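Long-range contacts in Serpin48 (Tenebrio molitor, PDB 3OZQ), which inhibits the serine protease SPE with high specificity, acting as a serpin in the innate immunity of the insect Tenebrio molitor: residues Ser37-Ala42 against Lys363-Phe368; Val163-Ala168 against Ser311-Lys316; Asn265-Lys270 against Gln349-His354. One frame throughout, in Å; residues are numbered along the deposited sequence.

Interaction 1 of 3, residues Ser37-Ala42 against Lys363-Phe368; sequences SPFSAA and KGMILF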
loop_
_atom_site.group_PDB
_atom_site.type_symbol
_atom_site.label_atom_id
_atom_site.label_comp_id
_atom_site.label_asym_id
_atom_site.label_seq_id
_atom_site.Cartn_x
_atom_site.Cartn_y
_atom_site.Cartn_z
ATOM N N SER A 37 0.513 1.129 -1.277
ATOM C CA SER A 37 1.044 0.643 -0.012
ATOM C C SER A 37 2.364 1.328 0.307
ATOM O O SER A 37 3.437 0.848 -0.078
ATOM C CB SER A 37 1.261 -0.860 -0.032
ATOM O OG SER A 37 1.736 -1.278 1.243
ATOM N N PRO A 38 2.294 2.468 1.003
ATOM C CA PRO A 38 3.554 3.086 1.439
ATOM C C PRO A 38 4.374 2.128 2.308
ATOM O O PRO A 38 5.613 2.053 2.181
ATOM C CB PRO A 38 3.085 4.313 2.219
ATOM C CG PRO A 38 1.721 4.639 1.595
ATOM C CD PRO A 38 1.116 3.287 1.336
ATOM N N PHE A 39 3.694 1.370 3.158
ATOM C CA PHE A 39 4.386 0.401 4.012
ATOM C C PHE A 39 5.233 -0.577 3.202
ATOM O O PHE A 39 6.434 -0.721 3.441
ATOM C CB PHE A 39 3.389 -0.396 4.855
ATOM C CG PHE A 39 3.946 -1.697 5.356
ATOM C CD1 PHE A 39 3.673 -2.884 4.697
ATOM C CD2 PHE A 39 4.770 -1.726 6.471
ATOM C CE1 PHE A 39 4.211 -4.078 5.139
ATOM C CE2 PHE A 39 5.297 -2.915 6.924
ATOM C CZ PHE A 39 5.010 -4.093 6.260
ATOM N N SER A 40 4.609 -1.258 2.238
ATOM C CA SER A 40 5.320 -2.293 1.493
ATOM C C SER A 40 6.503 -1.707 0.703
ATOM O O SER A 40 7.618 -2.255 0.710
ATOM C CB SER A 40 4.347 -3.057 0.584
ATOM O OG SER A 40 4.859 -4.331 0.232
ATOM N N ALA A 41 6.258 -0.589 0.028
ATOM C CA ALA A 41 7.314 0.102 -0.683
ATOM C C ALA A 41 8.456 0.388 0.299
ATOM O O ALA A 41 9.638 0.225 -0.031
ATOM C CB ALA A 41 6.782 1.392 -1.293
ATOM N N ALA A 42 8.093 0.810 1.507
ATOM C CA ALA A 42 9.072 1.165 2.529
ATOM C C ALA A 42 9.955 -0.021 2.905
ATOM O O ALA A 42 11.161 0.126 3.052
ATOM C CB ALA A 42 8.384 1.737 3.767
ATOM N N LYS A 363 -2.835 -3.607 13.416
ATOM C CA LYS A 363 -2.119 -3.364 14.660
ATOM C C LYS A 363 -1.568 -1.944 14.698
ATOM O O LYS A 363 -0.383 -1.725 14.991
ATOM C CB LYS A 363 -1.004 -4.404 14.826
ATOM C CG LYS A 363 -1.502 -5.811 14.507
ATOM C CD LYS A 363 -0.527 -6.903 14.909
ATOM C CE LYS A 363 -1.154 -8.281 14.679
ATOM N NZ LYS A 363 -0.293 -9.405 15.160
ATOM N N GLY A 364 -2.437 -0.985 14.384
ATOM C CA GLY A 364 -2.093 0.428 14.413
ATOM C C GLY A 364 -1.266 0.884 13.216
ATOM O O GLY A 364 -1.007 2.074 13.038
ATOM N N MET A 365 -0.851 -0.055 12.380
ATOM C CA MET A 365 -0.061 0.335 11.218
ATOM C C MET A 365 -0.854 0.343 9.908
ATOM O O MET A 365 -1.487 -0.650 9.546
ATOM C CB MET A 365 1.154 -0.560 11.074
ATOM C CG MET A 365 2.165 -0.023 10.080
ATOM S SD MET A 365 3.558 -1.126 9.959
ATOM C CE MET A 365 2.781 -2.595 9.307
ATOM N N ILE A 366 -0.801 1.470 9.207
ATOM C CA ILE A 366 -1.404 1.581 7.878
ATOM C C ILE A 366 -0.680 0.718 6.836
ATOM O O ILE A 366 0.518 0.873 6.611
ATOM C CB ILE A 366 -1.450 3.042 7.411
ATOM C CG1 ILE A 366 -2.325 3.862 8.362
ATOM C CG2 ILE A 366 -2.001 3.140 5.965
ATOM C CD1 ILE A 366 -2.376 5.336 8.040
ATOM N N LEU A 367 -1.421 -0.192 6.211
ATOM C CA LEU A 367 -0.902 -1.097 5.193
ATOM C C LEU A 367 -1.191 -0.632 3.759
ATOM O O LEU A 367 -0.367 -0.795 2.862
ATOM C CB LEU A 367 -1.494 -2.491 5.388
ATOM C CG LEU A 367 -0.608 -3.495 6.121
ATOM C CD1 LEU A 367 -0.235 -2.969 7.502
ATOM C CD2 LEU A 367 -1.258 -4.866 6.193
ATOM N N PHE A 368 -2.377 -0.073 3.560
ATOM C CA PHE A 368 -2.827 0.394 2.255
ATOM C C PHE A 368 -3.599 1.685 2.456
ATOM O O PHE A 368 -4.243 1.867 3.481
ATOM C CB PHE A 368 -3.793 -0.609 1.626
ATOM C CG PHE A 368 -3.130 -1.806 1.006
ATOM C CD1 PHE A 368 -2.599 -1.732 -0.274
ATOM C CD2 PHE A 368 -3.080 -3.015 1.680
ATOM C CE1 PHE A 368 -2.015 -2.840 -0.871
ATOM C CE2 PHE A 368 -2.488 -4.133 1.090
ATOM C CZ PHE A 368 -1.962 -4.040 -0.190
HETATM O O HOH W 1 1.298 2.420 4.607
#
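S37 is the N-cap of helix 38-50, and the same serine ties that helix start to L367 on strand 365-372. Its OG gives its proton to L367 O over 2.7 Å. The carbonyl is met almost end-on, with a C=O...OG angle of 170°. OG also accepts from S40 N at 3.0 Å, so one hydroxyl serves both the helix end and the strand. OG stands anti to the serine's own N (chi1 -178°), which puts it beside the carbonyl carbon, facing S40 N. With an alanine here, L367 O and S40 N would probably lose their shared partner, and the first turn of the helix would be less firmly fixed to the strand. S37 CB lies against the F368 ring, 3.9 Å from CE1.

In the serpin fold this is the start of helix B packed across sheet B, near the shutter region. The helix and strand run at about a right angle (92°). L367 and F368 both face I360, which makes a classic beta bulge in the strand.

F39 carries the apolar half of the contact. M365 CE sits over one face of its ring, 3.5 Å from F39 CE2. M365 SD is 4.6 Å from the F39 ring centroid and approaches obliquely, a Met-aromatic contact. The two side chains cross nearly at right angles. V80 and L81 of helix 70-83 and V15 of helix 10-29 also pack on F39. A water accepts from F39 N at 3.0 Å. It donates to I366 O and so bridges the helix backbone to the strand.

Interaction 2 of 3, residues Val163-Ala168 against Ser311-Lys316; sequences VVLINA and SNIVQK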
loop_
_atom_site.group_PDB
_atom_site.type_symbol
_atom_site.label_atom_id
_atom_site.label_comp_id
_atom_site.label_asym_id
_atom_site.label_seq_id
_atom_site.Cartn_x
_atom_site.Cartn_y
_atom_site.Cartn_z
ATOM N N VAL A 163 19.305 -1.658 -11.790
ATOM C CA VAL A 163 18.537 -2.312 -10.722
ATOM C C VAL A 163 17.062 -1.952 -10.788
ATOM O O VAL A 163 16.696 -0.767 -10.881
ATOM C CB VAL A 163 19.053 -1.952 -9.315
ATOM C CG1 VAL A 163 18.147 -2.574 -8.238
ATOM C CG2 VAL A 163 20.495 -2.409 -9.139
ATOM N N VAL A 164 16.216 -2.978 -10.730
ATOM C CA VAL A 164 14.783 -2.776 -10.739
ATOM C C VAL A 164 14.186 -3.362 -9.469
ATOM O O VAL A 164 14.414 -4.532 -9.159
ATOM C CB VAL A 164 14.128 -3.439 -11.966
ATOM C CG1 VAL A 164 12.606 -3.313 -11.892
ATOM C CG2 VAL A 164 14.672 -2.809 -13.243
ATOM N N LEU A 165 13.446 -2.528 -8.739
ATOM C CA LEU A 165 12.643 -2.964 -7.587
ATOM C C LEU A 165 11.230 -3.273 -8.036
ATOM O O LEU A 165 10.541 -2.412 -8.575
ATOM C CB LEU A 165 12.555 -1.875 -6.513
ATOM C CG LEU A 165 13.771 -1.187 -5.887
ATOM C CD1 LEU A 165 13.609 -1.043 -4.384
ATOM C CD2 LEU A 165 15.108 -1.816 -6.250
ATOM N N ILE A 166 10.802 -4.502 -7.799
ATOM C CA ILE A 166 9.443 -4.923 -8.104
ATOM C C ILE A 166 8.697 -5.136 -6.791
ATOM O O ILE A 166 9.244 -5.743 -5.872
ATOM C CB ILE A 166 9.453 -6.260 -8.838
ATOM C CG1 ILE A 166 9.927 -6.057 -10.272
ATOM C CG2 ILE A 166 8.080 -6.869 -8.817
ATOM C CD1 ILE A 166 9.425 -4.779 -10.888
ATOM N N ASN A 167 7.463 -4.646 -6.717
ATOM C CA ASN A 167 6.671 -4.673 -5.467
ATOM C C ASN A 167 5.186 -4.885 -5.736
ATOM O O ASN A 167 4.452 -3.935 -5.935
ATOM C CB ASN A 167 6.873 -3.350 -4.729
ATOM C CG ASN A 167 6.143 -3.276 -3.397
ATOM O OD1 ASN A 167 5.733 -4.285 -2.825
ATOM N ND2 ASN A 167 6.020 -2.065 -2.881
ATOM N N ALA A 168 4.759 -6.140 -5.753
ATOM C CA ALA A 168 3.383 -6.487 -6.049
ATOM C C ALA A 168 2.751 -7.020 -4.782
ATOM O O ALA A 168 3.364 -7.815 -4.072
ATOM C CB ALA A 168 3.320 -7.534 -7.105
ATOM N N SER A 311 17.211 1.826 -11.081
ATOM C CA SER A 311 16.686 2.300 -12.355
ATOM C C SER A 311 15.170 2.509 -12.315
ATOM O O SER A 311 14.651 3.473 -12.874
ATOM C CB SER A 311 17.049 1.319 -13.467
ATOM O OG SER A 311 18.443 1.104 -13.515
ATOM N N ASN A 312 14.462 1.583 -11.684
ATOM C CA ASN A 312 13.010 1.700 -11.576
ATOM C C ASN A 312 12.511 1.140 -10.255
ATOM O O ASN A 312 13.136 0.249 -9.689
ATOM C CB ASN A 312 12.314 0.981 -12.735
ATOM C CG ASN A 312 12.905 1.345 -14.081
ATOM O OD1 ASN A 312 13.999 0.917 -14.413
ATOM N ND2 ASN A 312 12.196 2.161 -14.845
ATOM N N ILE A 313 11.385 1.674 -9.771
ATOM C CA ILE A 313 10.704 1.109 -8.616
ATOM C C ILE A 313 9.210 1.067 -8.904
ATOM O O ILE A 313 8.570 2.095 -9.040
ATOM C CB ILE A 313 10.929 1.933 -7.327
ATOM C CG1 ILE A 313 12.416 2.223 -7.122
ATOM C CG2 ILE A 313 10.368 1.183 -6.126
ATOM C CD1 ILE A 313 12.677 3.140 -5.915
ATOM N N VAL A 314 8.667 -0.130 -9.006
ATOM C CA VAL A 314 7.322 -0.291 -9.508
ATOM C C VAL A 314 6.476 -1.086 -8.530
ATOM O O VAL A 314 6.783 -2.241 -8.218
ATOM C CB VAL A 314 7.320 -0.962 -10.920
ATOM C CG1 VAL A 314 5.897 -1.017 -11.479
ATOM C CG2 VAL A 314 8.190 -0.168 -11.855
ATOM N N GLN A 315 5.450 -0.436 -8.004
ATOM C CA GLN A 315 4.465 -1.128 -7.176
ATOM C C GLN A 315 3.190 -1.380 -7.946
ATOM O O GLN A 315 2.689 -0.504 -8.636
ATOM C CB GLN A 315 4.160 -0.332 -5.914
ATOM C CG GLN A 315 3.220 -1.047 -4.957
ATOM C CD GLN A 315 2.973 -0.256 -3.700
ATOM O OE1 GLN A 315 3.703 -0.401 -2.718
ATOM N NE2 GLN A 315 1.937 0.585 -3.711
ATOM N N LYS A 316 2.651 -2.578 -7.812
ATOM C CA LYS A 316 1.328 -2.853 -8.340
ATOM C C LYS A 316 0.525 -3.589 -7.302
ATOM O O LYS A 316 1.030 -4.503 -6.655
ATOM C CB LYS A 316 1.408 -3.688 -9.619
ATOM C CG LYS A 316 0.093 -3.768 -10.370
ATOM C CD LYS A 316 0.334 -4.330 -11.763
ATOM C CE LYS A 316 -0.916 -4.178 -12.635
ATOM N NZ LYS A 316 -0.664 -4.512 -14.068
#
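N167 lies alongside Q315, both side chains pointing to the same face of two parallel strands. N167 CB rests 3.7 Å from V314 O. With CG anti to the backbone N (chi1 -178°), the amide carbon is carried over the Q315 chain, and N167 CG comes 4.0 Å from Q315 CG. At the tip, N167 ND2 is 3.6 Å from Q315 CG. The other tip atom, OD1, turns to helix 38-50, where S40 OG is its partner; N95 ND2 adds a weak bond. The two amide planes are turned 73° apart, so they do not stack.

Strands 163-174 and 310-321 are the neighbouring central strands of serpin sheet A, s3A and s5A. In serpins the cleaved reactive loop inserts between this pair. Along 163-168 and 311-316 the two strands bond directly, so the loop is not inserted at this level; the short antiparallel strand 325-326 farther along strand 163-174 is consistent with a partly inserted hinge. The two segments run nearly in the same direction, 9° apart. L165 N donates to N312 O, V314 N to L165 O, N167 N to V314 O and K316 N to N167 O, a regular parallel pattern. The start is less even: V163 O takes S311 N at 2.7 Å and a weak second bond from N312 N. S311 OG accepts from R162 N, and V163 N reaches it only weakly.

L165 and I313 share the face of N167 and lie side by side, with L165 CB 3.8 Å from I313 CG2. L44 of helix 38-50 packs on L165. On the other face I166 CD1 reaches V314 CB at 4.4 Å. There helix 129-143 lies over V164, I166 and A168 through M136 and V140. K316 NZ leads off to Q149 O.

Interaction 3 of 3, residues Asn265-Lys270 against Gln349-His354; sequences NVALPK and QFIVDH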
loop_
_atom_site.group_PDB
_atom_site.type_symbol
_atom_site.label_atom_id
_atom_site.label_comp_id
_atom_site.label_asym_id
_atom_site.label_seq_id
_atom_site.Cartn_x
_atom_site.Cartn_y
_atom_site.Cartn_z
ATOM N N ASN A 265 -25.593 2.989 11.024
ATOM C CA ASN A 265 -25.959 2.269 9.818
ATOM C C ASN A 265 -24.938 2.614 8.747
ATOM O O ASN A 265 -24.512 3.759 8.641
ATOM C CB ASN A 265 -27.355 2.663 9.332
ATOM C CG ASN A 265 -28.466 2.114 10.215
ATOM O OD1 ASN A 265 -28.282 1.144 10.948
ATOM N ND2 ASN A 265 -29.631 2.737 10.139
ATOM N N VAL A 266 -24.551 1.633 7.946
ATOM C CA VAL A 266 -23.531 1.873 6.941
ATOM C C VAL A 266 -23.991 1.507 5.543
ATOM O O VAL A 266 -24.546 0.433 5.316
ATOM C CB VAL A 266 -22.234 1.096 7.248
ATOM C CG1 VAL A 266 -21.838 1.278 8.714
ATOM C CG2 VAL A 266 -22.428 -0.365 6.928
ATOM N N ALA A 267 -23.743 2.408 4.605
ATOM C CA ALA A 267 -23.985 2.129 3.196
ATOM C C ALA A 267 -22.665 2.258 2.463
ATOM O O ALA A 267 -22.163 3.368 2.277
ATOM C CB ALA A 267 -24.999 3.101 2.614
ATOM N N LEU A 268 -22.116 1.121 2.048
ATOM C CA LEU A 268 -20.799 1.091 1.421
ATOM C C LEU A 268 -20.905 0.422 0.081
ATOM O O LEU A 268 -21.280 -0.738 0.006
ATOM C CB LEU A 268 -19.821 0.294 2.287
ATOM C CG LEU A 268 -18.378 0.231 1.770
ATOM C CD1 LEU A 268 -17.718 1.578 1.990
ATOM C CD2 LEU A 268 -17.624 -0.876 2.484
ATOM N N PRO A 269 -20.563 1.150 -0.986
ATOM C CA PRO A 269 -20.509 0.571 -2.326
ATOM C C PRO A 269 -19.485 -0.549 -2.376
ATOM O O PRO A 269 -18.463 -0.505 -1.666
ATOM C CB PRO A 269 -20.000 1.727 -3.197
ATOM C CG PRO A 269 -20.201 2.965 -2.385
ATOM C CD PRO A 269 -20.095 2.545 -0.955
ATOM N N LYS A 270 -19.715 -1.543 -3.220
ATOM C CA LYS A 270 -18.605 -2.437 -3.504
ATOM C C LYS A 270 -17.645 -1.740 -4.463
ATOM O O LYS A 270 -18.044 -0.897 -5.262
ATOM C CB LYS A 270 -19.079 -3.796 -4.019
ATOM C CG LYS A 270 -19.967 -3.758 -5.242
ATOM C CD LYS A 270 -20.459 -5.160 -5.553
ATOM C CE LYS A 270 -20.994 -5.824 -4.301
ATOM N NZ LYS A 270 -21.025 -7.304 -4.469
ATOM N N GLN A 349 -25.697 7.854 10.910
ATOM C CA GLN A 349 -25.691 7.493 9.496
ATOM C C GLN A 349 -24.289 7.610 8.872
ATOM O O GLN A 349 -23.637 8.655 8.954
ATOM C CB GLN A 349 -26.662 8.384 8.721
ATOM C CG GLN A 349 -28.099 8.366 9.258
ATOM C CD GLN A 349 -29.046 7.690 8.297
ATOM O OE1 GLN A 349 -29.478 8.291 7.307
ATOM N NE2 GLN A 349 -29.363 6.425 8.566
ATOM N N PHE A 350 -23.830 6.536 8.248
ATOM C CA PHE A 350 -22.573 6.588 7.500
ATOM C C PHE A 350 -22.831 6.069 6.095
ATOM O O PHE A 350 -22.639 4.889 5.800
ATOM C CB PHE A 350 -21.477 5.790 8.193
ATOM C CG PHE A 350 -20.082 6.107 7.694
ATOM C CD1 PHE A 350 -19.364 7.186 8.209
ATOM C CD2 PHE A 350 -19.490 5.328 6.724
ATOM C CE1 PHE A 350 -18.065 7.482 7.743
ATOM C CE2 PHE A 350 -18.182 5.608 6.254
ATOM C CZ PHE A 350 -17.482 6.690 6.764
ATOM N N ILE A 351 -23.299 6.972 5.243
ATOM C CA ILE A 351 -23.682 6.635 3.883
ATOM C C ILE A 351 -22.596 7.102 2.940
ATOM O O ILE A 351 -22.416 8.304 2.711
ATOM C CB ILE A 351 -25.065 7.261 3.517
ATOM C CG1 ILE A 351 -26.129 6.761 4.500
ATOM C CG2 ILE A 351 -25.454 6.961 2.058
ATOM C CD1 ILE A 351 -27.358 7.659 4.588
ATOM N N VAL A 352 -21.848 6.135 2.418
ATOM C CA VAL A 352 -20.714 6.421 1.556
ATOM C C VAL A 352 -21.192 6.514 0.110
ATOM O O VAL A 352 -21.192 5.528 -0.624
ATOM C CB VAL A 352 -19.618 5.345 1.713
ATOM C CG1 VAL A 352 -18.356 5.764 0.971
ATOM C CG2 VAL A 352 -19.318 5.085 3.202
ATOM N N ASP A 353 -21.590 7.717 -0.296
ATOM C CA ASP A 353 -22.332 7.905 -1.542
ATOM C C ASP A 353 -21.768 9.072 -2.318
ATOM O O ASP A 353 -22.446 9.673 -3.150
ATOM C CB ASP A 353 -23.826 8.118 -1.258
ATOM C CG ASP A 353 -24.133 9.507 -0.712
ATOM O OD1 ASP A 353 -23.206 10.190 -0.225
ATOM O OD2 ASP A 353 -25.317 9.918 -0.760
ATOM N N HIS A 354 -20.516 9.389 -2.008
ATOM C CA HIS A 354 -19.715 10.368 -2.729
ATOM C C HIS A 354 -18.245 10.017 -2.443
ATOM O O HIS A 354 -17.981 9.153 -1.610
ATOM C CB HIS A 354 -20.063 11.801 -2.301
ATOM C CG HIS A 354 -19.958 12.043 -0.825
ATOM N ND1 HIS A 354 -20.887 11.571 0.076
ATOM C CD2 HIS A 354 -19.050 12.735 -0.100
ATOM C CE1 HIS A 354 -20.549 11.950 1.294
ATOM N NE2 HIS A 354 -19.437 12.657 1.217
#
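Strands 265-269 and 349-351 are parallel neighbours, s2C and s1C of serpin sheet C, and A267 sits in the middle of their bonding. F350 N donates to N265 O at 2.9 Å, nearly in line with the carbonyl (C=O...N angle 173°). A267 N donates to F350 O at 3.0 Å, tilted from the carbonyl plane. V352 N closes the series on A267 O at 2.8 Å, this time in the carbonyl plane. F350 O also meets V266 CA in a CA-H...O contact of 3.3 Å, so it is approached by two donors from one strand.

The second strand ends at I351, and V352 after it is the centre of an inverse gamma turn. Its side chain points back at the first strand. V352 CB and CG2 both press on A267 O, and CG2 lies beside L268 CD1 at 4.0 Å, with the two side chains pointing the same way. The proline ring of P269 crosses V352 at about a right angle, and P269 CD comes 3.2 Å from V352 O.

In serpins s1C follows the reactive loop directly, so this pairing anchors the C-terminal end of that loop to sheet C. F350 keeps its ring anti to the backbone N (chi1 -164°). That turns it away from strand 265-269 and into the core, against L222 of strand 219-225 and I234 and L236 of strand 231-237.

On the opposite face A267 CB touches I351 CG2 at 3.9 Å. The N265 and Q349 amides cross there without stacking, and N265 OD1 is taken by E206 N. Past the turn, H354 ND1 donates to D353 OD1 in the imidazole plane, while NE2 bonds S237 O.

From the N terminus, the chain first lays down 37-42, then 163-168 and 265-270. Residues 311-316 return to 163-168 and close interaction 2. Residues 349-354 return to 265-270 and close interaction 3. These two loops cross, because their segments alternate. Residues 363-368 come last and close interaction 1, whose loop of 320 residues encloses both others. Interaction 1 fixes the start of helix B to sheet B, interaction 2 holds the centre of sheet A, and interaction 3 holds the edge of sheet C. Interactions 1 and 2 touch, with centres about 17 Å apart. Interactions 2 and 3 lie on opposite sides of the chain's centre, about 35 Å apart between centres; neighbouring strands 310-321 and 260-278 connect them.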